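Local coordinates for PipY (Synechococcus elongatus, PDB 5NLC), which binds pyridoxal 5'-phosphate and, as a member of the YggS/PROSC family, is probably involved in keeping the level of this cofactor in balance, at residues 18-23 with 41-46; 114-119 with 152-157. One frame throughout, in Å; residues are numbered along the deposited sequence.

Both contacts reach the one parallel sheet of the modified TIM barrel of a fold type III pyridoxal-phosphate protein. Contact 1 joins strands 20-24 and 43-46, the first two of the barrel; contact 2 joins strand 112-116 to the end of strand 147-152 and the loop after it. Along the chain, both segments of contact 1 come before contact 2. Their centres are about 18 Å apart, on opposite sides of the centre of the chain, and their nearest atoms stay about 7 Å apart without touching. Ile22 of contact 1 and Met152 of contact 2 both come near Arg210, a cofactor-binding residue, consistent with the two contacts bordering the cofactor site, which holds no cofactor in this structure.

Contact 1: residues 18-23 with 41-46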
loop_
_atom_site.group_PDB
_atom_site.type_symbol
_atom_site.label_atom_id
_atom_site.label_comp_id
_atom_site.label_asym_id
_atom_site.label_seq_id
_atom_site.Cartn_x
_atom_site.Cartn_y
_atom_site.Cartn_z
ATOM N N SER A 18 -8.888 -11.618 7.274
ATOM C CA SER A 18 -9.170 -10.329 6.627
ATOM C C SER A 18 -7.901 -9.440 6.357
ATOM O O SER A 18 -7.969 -8.411 5.625
ATOM C CB SER A 18 -10.198 -9.574 7.465
ATOM O OG SER A 18 -9.690 -9.079 8.706
ATOM N N VAL A 19 -6.770 -9.801 6.962
ATOM C CA VAL A 19 -5.540 -9.017 6.837
ATOM C C VAL A 19 -4.533 -9.739 5.949
ATOM O O VAL A 19 -4.194 -10.874 6.221
ATOM C CB VAL A 19 -4.871 -8.799 8.227
ATOM C CG1 VAL A 19 -3.596 -7.953 8.139
ATOM C CG2 VAL A 19 -5.879 -8.127 9.161
ATOM N N GLN A 20 -3.960 -9.013 5.007
ATOM C CA GLN A 20 -2.843 -9.512 4.216
ATOM C C GLN A 20 -1.581 -8.764 4.567
ATOM O O GLN A 20 -1.532 -7.549 4.712
ATOM C CB GLN A 20 -3.193 -9.430 2.725
ATOM C CG GLN A 20 -4.189 -10.500 2.311
ATOM C CD GLN A 20 -3.603 -11.954 2.426
ATOM O OE1 GLN A 20 -2.457 -12.233 2.044
ATOM N NE2 GLN A 20 -4.390 -12.859 2.996
ATOM N N LEU A 21 -0.556 -9.542 4.746
ATOM C CA LEU A 21 0.738 -9.030 5.032
ATOM C C LEU A 21 1.520 -8.775 3.749
ATOM O O LEU A 21 1.604 -9.668 2.882
ATOM C CB LEU A 21 1.399 -10.165 5.822
ATOM C CG LEU A 21 2.723 -9.944 6.374
ATOM C CD1 LEU A 21 2.766 -10.837 7.612
ATOM C CD2 LEU A 21 3.814 -10.297 5.363
ATOM N N ILE A 22 2.108 -7.597 3.630
ATOM C CA ILE A 22 3.009 -7.262 2.532
ATOM C C ILE A 22 4.434 -7.367 3.094
ATOM O O ILE A 22 4.775 -6.681 4.073
ATOM C CB ILE A 22 2.777 -5.847 1.983
ATOM C CG1 ILE A 22 1.388 -5.741 1.401
ATOM C CG2 ILE A 22 3.822 -5.508 0.890
ATOM C CD1 ILE A 22 0.944 -4.304 1.167
ATOM N N ALA A 23 5.225 -8.292 2.540
ATOM C CA ALA A 23 6.594 -8.436 2.948
ATOM C C ALA A 23 7.449 -7.330 2.316
ATOM O O ALA A 23 7.600 -7.254 1.100
ATOM C CB ALA A 23 7.146 -9.795 2.599
ATOM N N GLN A 41 4.664 -16.832 0.950
ATOM C CA GLN A 41 4.443 -15.410 0.767
ATOM C C GLN A 41 4.303 -15.050 -0.700
ATOM O O GLN A 41 5.102 -15.530 -1.560
ATOM C CB GLN A 41 5.572 -14.627 1.395
ATOM C CG GLN A 41 5.404 -13.119 1.447
ATOM C CD GLN A 41 4.259 -12.654 2.301
ATOM O OE1 GLN A 41 3.880 -13.352 3.253
ATOM N NE2 GLN A 41 3.662 -11.472 1.967
ATOM N N ARG A 42 3.323 -14.154 -1.000
ATOM C CA ARG A 42 3.042 -13.686 -2.343
ATOM C C ARG A 42 3.082 -12.210 -2.573
ATOM O O ARG A 42 3.337 -11.766 -3.713
ATOM C CB ARG A 42 1.686 -14.208 -2.821
ATOM C CG ARG A 42 1.630 -15.749 -2.856
ATOM C CD ARG A 42 2.450 -16.335 -3.947
ATOM N NE ARG A 42 2.415 -17.816 -3.955
ATOM C CZ ARG A 42 3.202 -18.629 -3.257
ATOM N NH1 ARG A 42 4.111 -18.170 -2.420
ATOM N NH2 ARG A 42 3.070 -19.937 -3.415
ATOM N N HIS A 43 2.842 -11.429 -1.525
ATOM C CA HIS A 43 2.845 -9.975 -1.634
ATOM C C HIS A 43 4.130 -9.379 -1.109
ATOM O O HIS A 43 4.506 -9.611 0.051
ATOM C CB HIS A 43 1.696 -9.429 -0.802
ATOM C CG HIS A 43 0.352 -9.850 -1.294
ATOM N ND1 HIS A 43 -0.198 -9.356 -2.460
ATOM C CD2 HIS A 43 -0.544 -10.739 -0.793
ATOM C CE1 HIS A 43 -1.371 -9.932 -2.675
ATOM N NE2 HIS A 43 -1.629 -10.730 -1.639
ATOM N N PHE A 44 4.817 -8.656 -1.966
ATOM C CA PHE A 44 6.087 -8.049 -1.673
ATOM C C PHE A 44 6.043 -6.600 -1.983
ATOM O O PHE A 44 5.374 -6.174 -2.931
ATOM C CB PHE A 44 7.200 -8.723 -2.469
ATOM C CG PHE A 44 7.426 -10.142 -2.069
ATOM C CD1 PHE A 44 6.666 -11.144 -2.628
ATOM C CD2 PHE A 44 8.267 -10.451 -1.014
ATOM C CE1 PHE A 44 6.816 -12.477 -2.255
ATOM C CE2 PHE A 44 8.437 -11.787 -0.634
ATOM C CZ PHE A 44 7.722 -12.804 -1.234
ATOM N N GLY A 45 6.651 -5.814 -1.104
ATOM C CA GLY A 45 6.563 -4.385 -1.179
ATOM C C GLY A 45 7.953 -3.720 -1.212
ATOM O O GLY A 45 8.903 -4.158 -0.499
ATOM N N GLU A 46 8.045 -2.659 -2.012
ATOM C CA GLU A 46 9.275 -1.868 -2.083
ATOM C C GLU A 46 8.901 -0.406 -1.845
ATOM O O GLU A 46 7.800 0.006 -2.161
ATOM C CB GLU A 46 9.945 -2.043 -3.421
ATOM C CG GLU A 46 10.562 -3.461 -3.656
ATOM C CD GLU A 46 11.913 -3.679 -2.992
ATOM O OE1 GLU A 46 12.645 -2.672 -2.770
ATOM O OE2 GLU A 46 12.273 -4.875 -2.672
#
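Gln41, just before strand 43-46, reaches across to Leu21 and Ala23. With CG anti to the backbone N (chi1 -172°), CB carries the chain toward Ala23, and Gln41 CG lies 3.9 Å from the CB of Ala23. A bend at chi2 then swings the amide to Leu21: Gln41 CD touches Leu21 CD2, and Gln41 OE1 rests 3.7 Å from it. At the tip, Gln41 NE2 gives one hydrogen to Leu21 O at 2.9 Å and another to His43 O at 2.8 Å, both acceptors lying close to the amide plane. These two bonds fix the rotation of the amide; glutamine suits the place because one NH2 can serve two carbonyls. Replacing Gln41 with an alanine would probably leave Leu21 O without this donor and His43 O with one bond fewer, and open a gap beside Leu21 CD2. His43 O is gripped twice, for Ala23 N also donates to it at 2.9 Å, and Ala23 O in turn receives Gly45 N at 2.8 Å. Ile22 CG2 packs 3.5 Å from Gly45 N, where a side chain on the glycine would clash. Ala23 is small enough for its methyl to sit beside Phe44 CD2. The His43 ring meets Gln20 OE1 at its edge through CD2, while its ND1 is hydrogen-bonded to NE2 of His68 on the next strand. Connected through helix 30-38, the two parallel strands form a beta-alpha-beta unit, the repeating element of a TIM barrel.

Contact 2: residues 114-119 with 152-157; sequences CLQVKL and MVIAPL
Met152 and Gln116 are paired in a parallel bridge, their side chains on the same face of the sheet, lying side by side and pointing the same way. Two backbone bonds fasten the pair: Met152 N donates to Leu115 O at 2.9 Å, and Val117 N returns a bond to Met152 O at 3.1 Å, approaching nearly along the C=O axis. The CA of Gln116 adds a CH...O contact to that same Met152 O. Beyond the backbone, Gln116 runs out extended, CG anti to the backbone N (chi1 -174°), which brings Gln116 OE1 to 3.9 Å from Met152 SD and Gln116 NE2 to 4.0 Å from Ile154 CD1. The unbranched methionine runs beside the glutamine as far as SD before bending away; Met152 CB also meets Cys114 CB at 4.2 Å, where the short cysteine fits close to the strand.

The pairing joins neighbouring parallel strands 112-116 and 147-152 of the modified TIM barrel at their C-terminal ends, the side on which such barrels hold their cofactor; the Met152 side chain lies close to Arg210, a pyridoxal phosphate-binding residue, although no cofactor is bound here.

Past the bridge the chains separate, and a water spans the gap, donating to Val117 O at 2.7 Å and accepting from Ile154 N at 2.9 Å. Further along, Leu119 CD1 meets Val153 CG2, the two side chains crossing at about a right angle; these branched, apolar residues suit a site covered by helix 161-181, where both touch Leu167. On the other flank of Gln116, its backbone pairs with Val91 of strand 87-91, while NE2 makes a weak hydrogen bond to Ala126 O. Lys125 packs against both Gln116 and Ile154.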
loop_
_atom_site.group_PDB
_atom_site.type_symbol
_atom_site.label_atom_id
_atom_site.label_comp_id
_atom_site.label_asym_id
_atom_site.label_seq_id
_atom_site.Cartn_x
_atom_site.Cartn_y
_atom_site.Cartn_z
ATOM N N CYS A 114 -4.223 2.655 -3.625
ATOM C CA CYS A 114 -4.713 3.281 -2.425
ATOM C C CYS A 114 -4.399 4.774 -2.495
ATOM O O CYS A 114 -3.373 5.242 -3.054
ATOM C CB CYS A 114 -4.160 2.634 -1.140
ATOM S SG CYS A 114 -4.691 0.902 -0.932
ATOM N N LEU A 115 -5.316 5.535 -1.935
ATOM C CA LEU A 115 -5.132 6.963 -1.810
ATOM C C LEU A 115 -4.557 7.243 -0.413
ATOM O O LEU A 115 -5.189 6.919 0.611
ATOM C CB LEU A 115 -6.474 7.640 -1.965
ATOM C CG LEU A 115 -7.206 7.294 -3.261
ATOM C CD1 LEU A 115 -8.556 8.012 -3.268
ATOM C CD2 LEU A 115 -6.400 7.749 -4.441
ATOM N N GLN A 116 -3.391 7.842 -0.386
ATOM C CA GLN A 116 -2.658 8.127 0.821
ATOM C C GLN A 116 -3.138 9.466 1.331
ATOM O O GLN A 116 -2.888 10.485 0.693
ATOM C CB GLN A 116 -1.188 8.236 0.544
ATOM C CG GLN A 116 -0.334 8.395 1.806
ATOM C CD GLN A 116 1.136 8.463 1.531
ATOM O OE1 GLN A 116 1.651 7.732 0.727
ATOM N NE2 GLN A 116 1.852 9.233 2.341
ATOM N N VAL A 117 -3.801 9.446 2.488
ATOM C CA VAL A 117 -4.491 10.580 3.043
ATOM C C VAL A 117 -3.760 11.030 4.300
ATOM O O VAL A 117 -3.411 10.221 5.146
ATOM C CB VAL A 117 -5.923 10.194 3.468
ATOM C CG1 VAL A 117 -6.680 11.425 3.984
ATOM C CG2 VAL A 117 -6.664 9.671 2.278
ATOM N N LYS A 118 -3.619 12.340 4.441
ATOM C CA LYS A 118 -2.968 12.944 5.574
ATOM C C LYS A 118 -4.076 13.461 6.502
ATOM O O LYS A 118 -4.642 14.500 6.288
ATOM C CB LYS A 118 -2.027 14.070 5.124
ATOM C CG LYS A 118 -1.317 14.773 6.252
ATOM C CD LYS A 118 -0.349 15.871 5.801
ATOM C CE LYS A 118 0.940 15.280 5.281
ATOM N NZ LYS A 118 1.910 16.382 4.967
ATOM N N LEU A 119 -4.358 12.692 7.522
ATOM C CA LEU A 119 -5.304 13.036 8.529
ATOM C C LEU A 119 -4.692 13.821 9.706
ATOM O O LEU A 119 -5.414 14.355 10.501
ATOM C CB LEU A 119 -5.942 11.736 9.040
ATOM C CG LEU A 119 -6.908 11.011 8.080
ATOM C CD1 LEU A 119 -7.269 9.667 8.679
ATOM C CD2 LEU A 119 -8.167 11.817 7.907
ATOM N N MET A 152 -4.592 4.635 2.232
ATOM C CA MET A 152 -3.378 4.389 2.973
ATOM C C MET A 152 -3.203 5.513 4.018
ATOM O O MET A 152 -3.287 6.656 3.703
ATOM C CB MET A 152 -2.152 4.330 2.078
ATOM C CG MET A 152 -0.845 4.000 2.814
ATOM S SD MET A 152 0.642 4.082 1.826
ATOM C CE MET A 152 1.604 2.818 2.630
ATOM N N VAL A 153 -2.947 5.139 5.275
ATOM C CA VAL A 153 -2.640 6.105 6.317
ATOM C C VAL A 153 -1.349 5.725 7.032
ATOM O O VAL A 153 -1.201 4.556 7.421
ATOM C CB VAL A 153 -3.833 6.126 7.277
ATOM C CG1 VAL A 153 -3.520 6.836 8.516
ATOM C CG2 VAL A 153 -4.984 6.837 6.593
ATOM N N ILE A 154 -0.402 6.668 7.142
ATOM C CA ILE A 154 0.876 6.418 7.773
ATOM C C ILE A 154 0.968 7.400 8.934
ATOM O O ILE A 154 0.812 8.616 8.743
ATOM C CB ILE A 154 2.064 6.667 6.821
ATOM C CG1 ILE A 154 1.853 5.894 5.492
ATOM C CG2 ILE A 154 3.359 6.433 7.569
ATOM C CD1 ILE A 154 2.976 6.106 4.502
ATOM N N ALA A 155 1.219 6.883 10.125
ATOM C CA ALA A 155 1.330 7.763 11.292
ATOM C C ALA A 155 2.616 8.568 11.198
ATOM O O ALA A 155 3.642 8.023 10.728
ATOM C CB ALA A 155 1.325 6.926 12.558
ATOM N N PRO A 156 2.592 9.878 11.559
ATOM C CA PRO A 156 3.790 10.665 11.660
ATOM C C PRO A 156 4.792 10.003 12.572
ATOM O O PRO A 156 4.387 9.312 13.527
ATOM C CB PRO A 156 3.295 11.970 12.290
ATOM C CG PRO A 156 1.901 12.114 11.749
ATOM C CD PRO A 156 1.384 10.705 11.720
ATOM N N LEU A 157 6.092 10.182 12.287
ATOM C CA LEU A 157 7.093 9.525 13.148
ATOM C C LEU A 157 6.944 10.152 14.521
ATOM O O LEU A 157 6.664 11.374 14.636
ATOM C CB LEU A 157 8.523 9.655 12.599
ATOM C CG LEU A 157 8.740 9.132 11.162
ATOM C CD1 LEU A 157 10.197 9.343 10.698
ATOM C CD2 LEU A 157 8.309 7.674 11.009
HETATM O O HOH W 1 -0.978 9.229 5.880
#